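Local structure of luciferase (Lingulodinium polyedrum, 1VPR) at residues W252-F263 with F273-P281; G283-A291 with S299-S307. The protein catalyses the oxidation of dinoflagellate luciferin by molecular oxygen with emission of blue light, this chain being the third of its three homologous luciferase domains. All coordinates share one frame; numbering follows the deposited sequence.

Contact 1. Residues W252-F263 with F273-P281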
loop_
_atom_site.group_PDB
_atom_site.type_symbol
_atom_site.label_atom_id
_atom_site.label_comp_id
_atom_site.label_asym_id
_atom_site.label_seq_id
_atom_site.Cartn_x
_atom_site.Cartn_y
_atom_site.Cartn_z
ATOM N N TRP A 252 -1.467 0.340 -10.710
ATOM C CA TRP A 252 -1.921 1.715 -10.555
ATOM C C TRP A 252 -1.904 2.253 -11.978
ATOM O O TRP A 252 -0.971 1.973 -12.755
ATOM C CB TRP A 252 -0.946 2.619 -9.770
ATOM C CG TRP A 252 -1.035 2.535 -8.299
ATOM C CD1 TRP A 252 -0.070 2.097 -7.453
ATOM C CD2 TRP A 252 -2.134 2.942 -7.481
ATOM N NE1 TRP A 252 -0.488 2.204 -6.157
ATOM C CE2 TRP A 252 -1.756 2.725 -6.144
ATOM C CE3 TRP A 252 -3.406 3.467 -7.754
ATOM C CZ2 TRP A 252 -2.597 3.022 -5.066
ATOM C CZ3 TRP A 252 -4.243 3.759 -6.693
ATOM C CH2 TRP A 252 -3.834 3.535 -5.359
ATOM N N VAL A 253 -2.932 3.006 -12.328
ATOM C CA VAL A 253 -2.989 3.655 -13.633
ATOM C C VAL A 253 -3.037 5.149 -13.287
ATOM O O VAL A 253 -3.660 5.543 -12.301
ATOM C CB VAL A 253 -4.265 3.271 -14.426
ATOM C CG1 VAL A 253 -4.223 3.956 -15.833
ATOM C CG2 VAL A 253 -4.331 1.716 -14.580
ATOM N N LEU A 254 -2.373 5.969 -14.084
ATOM C CA LEU A 254 -2.338 7.417 -13.857
ATOM C C LEU A 254 -2.952 8.036 -15.129
ATOM O O LEU A 254 -2.258 8.570 -15.981
ATOM C CB LEU A 254 -0.877 7.871 -13.671
ATOM C CG LEU A 254 -0.175 7.690 -12.307
ATOM C CD1 LEU A 254 -0.459 6.327 -11.699
ATOM C CD2 LEU A 254 1.319 7.880 -12.500
ATOM N N PRO A 255 -4.286 8.001 -15.234
ATOM C CA PRO A 255 -5.033 8.515 -16.384
ATOM C C PRO A 255 -5.307 10.003 -16.391
ATOM O O PRO A 255 -5.762 10.543 -17.408
ATOM C CB PRO A 255 -6.330 7.738 -16.272
ATOM C CG PRO A 255 -6.580 7.874 -14.757
ATOM C CD PRO A 255 -5.217 7.537 -14.185
ATOM N N GLU A 256 -5.034 10.658 -15.268
ATOM C CA GLU A 256 -5.345 12.073 -15.110
ATOM C C GLU A 256 -4.213 12.761 -14.407
ATOM O O GLU A 256 -3.342 12.102 -13.858
ATOM C CB GLU A 256 -6.587 12.214 -14.250
ATOM C CG GLU A 256 -7.831 11.632 -14.849
ATOM C CD GLU A 256 -8.925 11.454 -13.810
ATOM O OE1 GLU A 256 -8.960 12.223 -12.829
ATOM O OE2 GLU A 256 -9.755 10.542 -13.983
ATOM N N GLU A 257 -4.237 14.089 -14.369
ATOM C CA GLU A 257 -3.140 14.775 -13.716
ATOM C C GLU A 257 -3.098 14.603 -12.203
ATOM O O GLU A 257 -2.020 14.458 -11.626
ATOM C CB GLU A 257 -3.167 16.267 -14.035
ATOM C CG GLU A 257 -2.008 17.025 -13.431
ATOM C CD GLU A 257 -0.684 16.762 -14.137
ATOM O OE1 GLU A 257 0.357 17.166 -13.575
ATOM O OE2 GLU A 257 -0.681 16.167 -15.252
ATOM N N TYR A 258 -4.260 14.604 -11.558
ATOM C CA TYR A 258 -4.301 14.534 -10.106
ATOM C C TYR A 258 -4.943 13.329 -9.469
ATOM O O TYR A 258 -5.244 13.359 -8.279
ATOM C CB TYR A 258 -4.969 15.790 -9.563
ATOM C CG TYR A 258 -4.274 17.066 -9.987
ATOM C CD1 TYR A 258 -4.755 17.825 -11.059
ATOM C CD2 TYR A 258 -3.114 17.498 -9.344
ATOM C CE1 TYR A 258 -4.091 18.994 -11.485
ATOM C CE2 TYR A 258 -2.444 18.667 -9.761
ATOM C CZ TYR A 258 -2.942 19.405 -10.834
ATOM O OH TYR A 258 -2.288 20.548 -11.246
ATOM N N ARG A 259 -5.159 12.273 -10.239
ATOM C CA ARG A 259 -5.777 11.082 -9.690
ATOM C C ARG A 259 -5.197 9.784 -10.217
ATOM O O ARG A 259 -4.910 9.654 -11.398
ATOM C CB ARG A 259 -7.311 11.085 -9.963
ATOM C CG ARG A 259 -7.988 9.841 -9.399
ATOM C CD ARG A 259 -9.517 9.912 -9.383
ATOM N NE ARG A 259 -10.062 10.094 -10.720
ATOM C CZ ARG A 259 -11.306 9.769 -11.051
ATOM N NH1 ARG A 259 -12.116 9.242 -10.139
ATOM N NH2 ARG A 259 -11.743 9.995 -12.283
ATOM N N LYS A 260 -5.015 8.818 -9.331
ATOM C CA LYS A 260 -4.557 7.497 -9.749
ATOM C C LYS A 260 -5.734 6.565 -9.524
ATOM O O LYS A 260 -6.498 6.731 -8.558
ATOM C CB LYS A 260 -3.402 6.975 -8.884
ATOM C CG LYS A 260 -2.112 7.752 -8.973
ATOM C CD LYS A 260 -1.032 6.937 -8.244
ATOM C CE LYS A 260 -1.395 6.735 -6.752
ATOM N NZ LYS A 260 -0.325 5.990 -6.056
ATOM N N ILE A 261 -5.890 5.594 -10.405
ATOM C CA ILE A 261 -6.967 4.600 -10.281
ATOM C C ILE A 261 -6.330 3.227 -10.445
ATOM O O ILE A 261 -5.550 2.989 -11.372
ATOM C CB ILE A 261 -8.059 4.788 -11.361
ATOM C CG1 ILE A 261 -8.695 6.167 -11.208
ATOM C CG2 ILE A 261 -9.139 3.698 -11.199
ATOM C CD1 ILE A 261 -9.715 6.496 -12.286
ATOM N N GLY A 262 -6.658 2.309 -9.551
ATOM C CA GLY A 262 -6.038 0.993 -9.637
ATOM C C GLY A 262 -6.835 -0.087 -8.955
ATOM O O GLY A 262 -8.005 0.097 -8.602
ATOM N N PHE A 263 -6.212 -1.228 -8.763
ATOM C CA PHE A 263 -6.897 -2.332 -8.113
ATOM C C PHE A 263 -5.820 -3.254 -7.596
ATOM O O PHE A 263 -4.679 -3.204 -8.079
ATOM C CB PHE A 263 -7.750 -3.103 -9.125
ATOM C CG PHE A 263 -6.954 -3.732 -10.209
ATOM C CD1 PHE A 263 -6.541 -2.981 -11.319
ATOM C CD2 PHE A 263 -6.570 -5.069 -10.115
ATOM C CE1 PHE A 263 -5.764 -3.559 -12.310
ATOM C CE2 PHE A 263 -5.782 -5.654 -11.110
ATOM C CZ PHE A 263 -5.386 -4.912 -12.195
ATOM N N PHE A 273 -9.729 -5.663 -4.847
ATOM C CA PHE A 273 -9.987 -4.376 -4.195
ATOM C C PHE A 273 -9.777 -3.311 -5.248
ATOM O O PHE A 273 -8.774 -3.316 -5.965
ATOM C CB PHE A 273 -9.004 -4.119 -3.029
ATOM C CG PHE A 273 -9.264 -4.956 -1.801
ATOM C CD1 PHE A 273 -8.911 -6.294 -1.769
ATOM C CD2 PHE A 273 -9.862 -4.389 -0.673
ATOM C CE1 PHE A 273 -9.138 -7.071 -0.643
ATOM C CE2 PHE A 273 -10.098 -5.149 0.467
ATOM C CZ PHE A 273 -9.736 -6.500 0.488
ATOM N N ARG A 274 -10.700 -2.371 -5.350
ATOM C CA ARG A 274 -10.542 -1.338 -6.348
ATOM C C ARG A 274 -10.240 -0.068 -5.599
ATOM O O ARG A 274 -10.744 0.143 -4.505
ATOM C CB ARG A 274 -11.791 -1.279 -7.216
ATOM C CG ARG A 274 -11.870 -2.492 -8.156
ATOM C CD ARG A 274 -13.179 -2.514 -8.956
ATOM N NE ARG A 274 -14.307 -2.596 -8.042
ATOM C CZ ARG A 274 -15.569 -2.417 -8.404
ATOM N NH1 ARG A 274 -15.852 -2.154 -9.678
ATOM N NH2 ARG A 274 -16.533 -2.463 -7.488
ATOM N N ILE A 275 -9.427 0.800 -6.187
ATOM C CA ILE A 275 -8.968 1.955 -5.426
ATOM C C ILE A 275 -8.585 3.174 -6.233
ATOM O O ILE A 275 -8.271 3.066 -7.423
ATOM C CB ILE A 275 -7.740 1.473 -4.584
ATOM C CG1 ILE A 275 -7.137 2.598 -3.735
ATOM C CG2 ILE A 275 -6.647 0.911 -5.541
ATOM C CD1 ILE A 275 -5.963 2.077 -2.892
ATOM N N GLU A 276 -8.665 4.344 -5.600
ATOM C CA GLU A 276 -8.214 5.576 -6.237
ATOM C C GLU A 276 -7.490 6.422 -5.204
ATOM O O GLU A 276 -7.729 6.280 -3.983
ATOM C CB GLU A 276 -9.375 6.411 -6.823
ATOM C CG GLU A 276 -10.382 6.985 -5.822
ATOM C CD GLU A 276 -11.056 8.221 -6.380
ATOM O OE1 GLU A 276 -11.787 8.077 -7.390
ATOM O OE2 GLU A 276 -10.839 9.343 -5.838
ATOM N N ARG A 277 -6.576 7.268 -5.687
ATOM C CA ARG A 277 -5.894 8.243 -4.835
ATOM C C ARG A 277 -5.985 9.518 -5.632
ATOM O O ARG A 277 -5.641 9.519 -6.813
ATOM C CB ARG A 277 -4.419 7.928 -4.602
ATOM C CG ARG A 277 -4.161 6.854 -3.523
ATOM C CD ARG A 277 -2.706 6.374 -3.551
ATOM N NE ARG A 277 -2.431 5.519 -2.394
ATOM C CZ ARG A 277 -1.310 4.822 -2.233
ATOM N NH1 ARG A 277 -0.359 4.885 -3.153
ATOM N NH2 ARG A 277 -1.153 4.044 -1.158
ATOM N N ARG A 278 -6.443 10.597 -5.000
ATOM C CA ARG A 278 -6.534 11.886 -5.674
ATOM C C ARG A 278 -5.978 12.971 -4.772
ATOM O O ARG A 278 -6.155 12.931 -3.543
ATOM C CB ARG A 278 -7.989 12.222 -6.067
ATOM C CG ARG A 278 -8.949 12.521 -4.935
ATOM C CD ARG A 278 -10.299 13.029 -5.479
ATOM N NE ARG A 278 -11.062 11.964 -6.146
ATOM C CZ ARG A 278 -12.261 12.137 -6.704
ATOM N NH1 ARG A 278 -12.872 11.111 -7.269
ATOM N NH2 ARG A 278 -12.847 13.336 -6.708
ATOM N N ALA A 279 -5.286 13.929 -5.383
ATOM C CA ALA A 279 -4.705 15.055 -4.654
ATOM C C ALA A 279 -5.506 16.305 -5.002
ATOM O O ALA A 279 -5.831 16.521 -6.163
ATOM C CB ALA A 279 -3.245 15.255 -5.060
ATOM N N PHE A 280 -5.804 17.133 -4.008
ATOM C CA PHE A 280 -6.574 18.361 -4.247
ATOM C C PHE A 280 -6.299 19.350 -3.114
ATOM O O PHE A 280 -5.916 18.960 -2.012
ATOM C CB PHE A 280 -8.078 18.035 -4.336
ATOM C CG PHE A 280 -8.583 17.239 -3.176
ATOM C CD1 PHE A 280 -9.010 17.875 -2.009
ATOM C CD2 PHE A 280 -8.566 15.844 -3.212
ATOM C CE1 PHE A 280 -9.408 17.136 -0.893
ATOM C CE2 PHE A 280 -8.960 15.098 -2.108
ATOM C CZ PHE A 280 -9.384 15.748 -0.941
ATOM N N PRO A 281 -6.491 20.647 -3.370
ATOM C CA PRO A 281 -6.237 21.644 -2.332
ATOM C C PRO A 281 -7.419 21.904 -1.399
ATOM O O PRO A 281 -8.585 21.711 -1.777
ATOM C CB PRO A 281 -5.867 22.878 -3.149
ATOM C CG PRO A 281 -6.844 22.776 -4.299
ATOM C CD PRO A 281 -6.786 21.291 -4.666
HETATM O O HOH W 1 1.895 2.405 -4.090
#

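Contact 2. Residues G283-A291 with S299-S307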
loop_
_atom_site.group_PDB
_atom_site.type_symbol
_atom_site.label_atom_id
_atom_site.label_comp_id
_atom_site.label_asym_id
_atom_site.label_seq_id
_atom_site.Cartn_x
_atom_site.Cartn_y
_atom_site.Cartn_z
ATOM N N GLY A 283 -7.968 24.957 1.634
ATOM C CA GLY A 283 -7.307 26.037 2.342
ATOM C C GLY A 283 -5.913 26.216 1.771
ATOM O O GLY A 283 -5.733 26.154 0.548
ATOM N N PRO A 284 -4.891 26.400 2.619
ATOM C CA PRO A 284 -3.506 26.600 2.177
ATOM C C PRO A 284 -2.736 25.305 1.965
ATOM O O PRO A 284 -1.527 25.348 1.699
ATOM C CB PRO A 284 -2.915 27.381 3.337
ATOM C CG PRO A 284 -3.495 26.573 4.504
ATOM C CD PRO A 284 -4.970 26.436 4.092
ATOM N N TYR A 285 -3.427 24.172 2.084
ATOM C CA TYR A 285 -2.802 22.835 1.967
ATOM C C TYR A 285 -3.212 21.994 0.791
ATOM O O TYR A 285 -4.168 22.306 0.083
ATOM C CB TYR A 285 -3.131 21.986 3.200
ATOM C CG TYR A 285 -2.733 22.622 4.495
ATOM C CD1 TYR A 285 -1.405 22.982 4.729
ATOM C CD2 TYR A 285 -3.680 22.865 5.502
ATOM C CE1 TYR A 285 -1.023 23.571 5.939
ATOM C CE2 TYR A 285 -3.294 23.462 6.732
ATOM C CZ TYR A 285 -1.965 23.808 6.925
ATOM O OH TYR A 285 -1.566 24.429 8.092
ATOM N N THR A 286 -2.476 20.893 0.605
ATOM C CA THR A 286 -2.808 19.932 -0.429
ATOM C C THR A 286 -3.103 18.625 0.307
ATOM O O THR A 286 -2.329 18.197 1.156
ATOM C CB THR A 286 -1.640 19.707 -1.426
ATOM O OG1 THR A 286 -1.375 20.928 -2.135
ATOM C CG2 THR A 286 -2.015 18.607 -2.450
ATOM N N PHE A 287 -4.235 18.005 0.002
ATOM C CA PHE A 287 -4.593 16.757 0.632
ATOM C C PHE A 287 -4.655 15.641 -0.400
ATOM O O PHE A 287 -4.751 15.886 -1.601
ATOM C CB PHE A 287 -5.977 16.843 1.310
ATOM C CG PHE A 287 -5.970 17.537 2.647
ATOM C CD1 PHE A 287 -5.835 18.925 2.732
ATOM C CD2 PHE A 287 -6.115 16.805 3.817
ATOM C CE1 PHE A 287 -5.846 19.559 3.962
ATOM C CE2 PHE A 287 -6.123 17.437 5.052
ATOM C CZ PHE A 287 -5.990 18.811 5.126
HETATM N N MSE A 288 -4.603 14.411 0.086
HETATM C CA MSE A 288 -4.722 13.268 -0.779
HETATM C C MSE A 288 -5.771 12.381 -0.152
HETATM O O MSE A 288 -5.698 12.085 1.038
HETATM C CB MSE A 288 -3.397 12.479 -0.888
HETATM C CG MSE A 288 -3.621 11.115 -1.534
HETATM SE SE MSE A 288 -1.990 10.091 -1.839
HETATM C CE MSE A 288 -1.495 10.913 -3.417
ATOM N N ARG A 289 -6.753 11.962 -0.941
ATOM C CA ARG A 289 -7.756 11.065 -0.423
ATOM C C ARG A 289 -7.625 9.733 -1.126
ATOM O O ARG A 289 -7.631 9.655 -2.348
ATOM C CB ARG A 289 -9.188 11.594 -0.620
ATOM C CG ARG A 289 -10.236 10.639 -0.014
ATOM C CD ARG A 289 -11.681 11.039 -0.375
ATOM N NE ARG A 289 -11.943 10.915 -1.817
ATOM C CZ ARG A 289 -12.956 11.516 -2.448
ATOM N NH1 ARG A 289 -13.124 11.353 -3.752
ATOM N NH2 ARG A 289 -13.801 12.293 -1.776
ATOM N N GLN A 290 -7.486 8.684 -0.329
ATOM C CA GLN A 290 -7.382 7.321 -0.841
ATOM C C GLN A 290 -8.725 6.637 -0.556
ATOM O O GLN A 290 -9.212 6.673 0.572
ATOM C CB GLN A 290 -6.266 6.603 -0.082
ATOM C CG GLN A 290 -6.042 5.146 -0.440
ATOM C CD GLN A 290 -4.871 4.574 0.319
ATOM O OE1 GLN A 290 -3.742 5.069 0.211
ATOM N NE2 GLN A 290 -5.130 3.528 1.099
ATOM N N ALA A 291 -9.326 6.012 -1.565
ATOM C CA ALA A 291 -10.604 5.350 -1.376
ATOM C C ALA A 291 -10.490 3.933 -1.926
ATOM O O ALA A 291 -10.270 3.747 -3.131
ATOM C CB ALA A 291 -11.724 6.135 -2.119
ATOM N N SER A 299 -13.502 2.173 2.105
ATOM C CA SER A 299 -12.672 2.635 3.236
ATOM C C SER A 299 -11.803 3.815 2.766
ATOM O O SER A 299 -11.112 3.685 1.752
ATOM C CB SER A 299 -11.751 1.517 3.717
ATOM O OG SER A 299 -12.485 0.404 4.183
ATOM N N PHE A 300 -11.841 4.942 3.492
ATOM C CA PHE A 300 -11.063 6.135 3.151
ATOM C C PHE A 300 -9.827 6.380 4.022
ATOM O O PHE A 300 -9.839 6.127 5.230
ATOM C CB PHE A 300 -11.926 7.412 3.240
ATOM C CG PHE A 300 -13.087 7.442 2.288
ATOM C CD1 PHE A 300 -14.362 7.039 2.704
ATOM C CD2 PHE A 300 -12.905 7.850 0.974
ATOM C CE1 PHE A 300 -15.426 7.043 1.820
ATOM C CE2 PHE A 300 -13.972 7.857 0.077
ATOM C CZ PHE A 300 -15.229 7.454 0.501
ATOM N N VAL A 301 -8.755 6.856 3.386
ATOM C CA VAL A 301 -7.533 7.220 4.096
ATOM C C VAL A 301 -7.256 8.634 3.599
ATOM O O VAL A 301 -7.336 8.895 2.390
ATOM C CB VAL A 301 -6.315 6.289 3.738
ATOM C CG1 VAL A 301 -5.057 6.781 4.475
ATOM C CG2 VAL A 301 -6.617 4.855 4.152
ATOM N N PHE A 302 -6.986 9.562 4.518
ATOM C CA PHE A 302 -6.663 10.942 4.134
ATOM C C PHE A 302 -5.258 11.281 4.588
ATOM O O PHE A 302 -4.857 10.912 5.710
ATOM C CB PHE A 302 -7.623 11.960 4.771
ATOM C CG PHE A 302 -9.004 11.961 4.167
ATOM C CD1 PHE A 302 -9.949 11.025 4.564
ATOM C CD2 PHE A 302 -9.346 12.892 3.194
ATOM C CE1 PHE A 302 -11.219 11.015 4.004
ATOM C CE2 PHE A 302 -10.612 12.893 2.633
ATOM C CZ PHE A 302 -11.549 11.951 3.039
ATOM N N TYR A 303 -4.526 11.995 3.728
ATOM C CA TYR A 303 -3.152 12.429 4.015
ATOM C C TYR A 303 -3.051 13.907 3.701
ATOM O O TYR A 303 -3.747 14.415 2.800
ATOM C CB TYR A 303 -2.126 11.742 3.098
ATOM C CG TYR A 303 -2.248 10.235 2.942
ATOM C CD1 TYR A 303 -3.131 9.670 2.015
ATOM C CD2 TYR A 303 -1.418 9.387 3.651
ATOM C CE1 TYR A 303 -3.164 8.280 1.799
ATOM C CE2 TYR A 303 -1.437 7.996 3.439
ATOM C CZ TYR A 303 -2.308 7.456 2.509
ATOM O OH TYR A 303 -2.276 6.093 2.269
ATOM N N VAL A 304 -2.180 14.602 4.416
ATOM C CA VAL A 304 -1.959 16.015 4.134
ATOM C C VAL A 304 -0.500 16.128 3.660
ATOM O O VAL A 304 0.394 15.460 4.191
ATOM C CB VAL A 304 -2.224 16.914 5.377
ATOM C CG1 VAL A 304 -1.274 16.544 6.541
ATOM C CG2 VAL A 304 -2.036 18.376 4.988
ATOM N N LYS A 305 -0.253 16.940 2.637
ATOM C CA LYS A 305 1.101 17.071 2.108
ATOM C C LYS A 305 1.969 17.978 2.993
ATOM O O LYS A 305 1.680 19.169 3.161
ATOM C CB LYS A 305 1.054 17.613 0.680
ATOM C CG LYS A 305 2.269 17.185 -0.118
ATOM C CD LYS A 305 2.337 17.830 -1.475
ATOM C CE LYS A 305 3.460 17.197 -2.258
ATOM N NZ LYS A 305 3.528 17.753 -3.650
ATOM N N VAL A 306 3.027 17.415 3.574
ATOM C CA VAL A 306 3.883 18.208 4.456
ATOM C C VAL A 306 5.153 18.695 3.747
ATOM O O VAL A 306 5.824 19.623 4.220
ATOM C CB VAL A 306 4.223 17.419 5.762
ATOM C CG1 VAL A 306 2.914 17.110 6.549
ATOM C CG2 VAL A 306 4.955 16.109 5.437
ATOM N N SER A 307 5.467 18.116 2.591
ATOM C CA SER A 307 6.664 18.539 1.856
ATOM C C SER A 307 6.667 18.101 0.406
ATOM O O SER A 307 6.166 17.037 0.101
ATOM C CB SER A 307 7.913 17.938 2.501
ATOM O OG SER A 307 9.066 18.428 1.833
HETATM O O HOH W 2 0.076 20.948 1.940
HETATM O O HOH W 3 -8.456 3.330 1.405
#

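Contact 1. Residues W252-F263 with F273-P281
An antiparallel beta hairpin of the catalytic barrel pairs Lys260 with Arg277 and Gly262 with Ile275 through backbone hydrogen bonds, and Ala279 N extends the pairing to Tyr258 O. The two faces of this hairpin carry different chemistry. On one lies a salt-bridge network: Arg259 NH1 reaches Glu276 OE1 at 3.0 Å, with the carboxylate oxygen in the guanidinium plane although that plane stands 75° from the carboxylate's own. With CG anti to the backbone N (chi1 180°) and a bend at chi3, the Arg259 chain also turns NE and NH2 side-on to Glu256, where NH2 meets the syn lone pair of OE2 at 2.7 Å. Glu276 OE2 in turn receives Arg278 NE at 2.6 Å. One carboxylate is thus shared by two arginines, and Arg259 NH1 lies 3.5 Å from Arg278 NH1 beside it. Cys107 N gives Glu276 OE1 a further hydrogen bond.

On the other face Trp252, from the adjacent strand 247-253, places CZ2 3.5 Å from Arg277 NH1, over the guanidinium and toward its rim, with the two planes 27° apart. Lys260 NZ lies over the centre of the indole and only 3.1 Å from Arg277 NH1, two donors side by side with no hydrogen bond between them. Arg277 NE is held by Gln290 OE1. Beside them, Ile275 CD1 packs on Trp252 CH2 at 3.6 Å, while Gly262 leaves room for the indole. Sequence-adjacent antiparallel strands joined by hairpins, as here, make up the meander of the calycin barrel.

Contact 2. Residues G283-A291 with S299-S307
Phe287 to Ala291 and Phe300 to Val304 pair as the two arms of an antiparallel beta hairpin in the calycin barrel. Backbone hydrogen bonds come first: Met288 and Tyr303 exchange two, Gln290 and Val301 two more, and Lys305 N adds one to Thr286 O at 2.8 Å. Just beyond, a water bridges Thr286 N and Lys305 O.

Aromatic and apolar packing occupies the face of Phe287, Arg289, Phe300, Phe302 and Val304. Val304 CG2 stands over the Phe287 ring, 4.1 Å from its centroid, in a CH-pi contact. Arg289 makes another with its aliphatic part: CG lies 3.9 Å from the centroid of the Phe302 ring, over its face, and CD approaches Phe300 CD2 at 3.7 Å. A chi1 of -178° sends the Arg289 chain away from its own N and alongside both phenylalanines before NH1 reaches its salt-bridge partner, Asp103. Ala291 CB touches Phe300 CE2, and helix 87-100 covers Phe287 and Phe302.

Met288, Gln290, Val301 and Tyr303 share the other face. The selenium of Met288, present as selenomethionine, lies oblique to the Tyr303 ring, 4.7 Å from SE to its centroid, a Met-aromatic contact. Val301 CG2 packs against Gln290 NE2. A direct side-chain hydrogen bond on this face runs from Tyr303 OH to Gln290; a phenylalanine in place of Tyr303 would probably leave the Gln290 oxygen short of one donor and its amide less firmly fixed. In the tyrosine bond, OH approaches Gln290 OE1 at 2.7 Å from above the carbonyl plane, 45° out of it.

The two contacts illustrate how a barrel wall grows by successive hairpins. Contact 1 precedes contact 2 along the chain, and their centres lie about 13 Å apart. Strands 259-266, 271-282, 285-294 and 297-307 follow one another both in sequence and across the same antiparallel sheet, all within the luciferase catalytic domain. The inner pair, 271-282 and 285-294, joins the contacts: Phe287 N and Arg289 N are probably hydrogen-bonded to Phe280 O and Arg278 O, while Ile275 CG1 packs on Ala291 O. The result is one continuous wall of the barrel in the domain that oxidises luciferin, consistent with calycin relatives, lipocalins and fatty acid binding proteins, whose barrels hold small hydrophobic ligands.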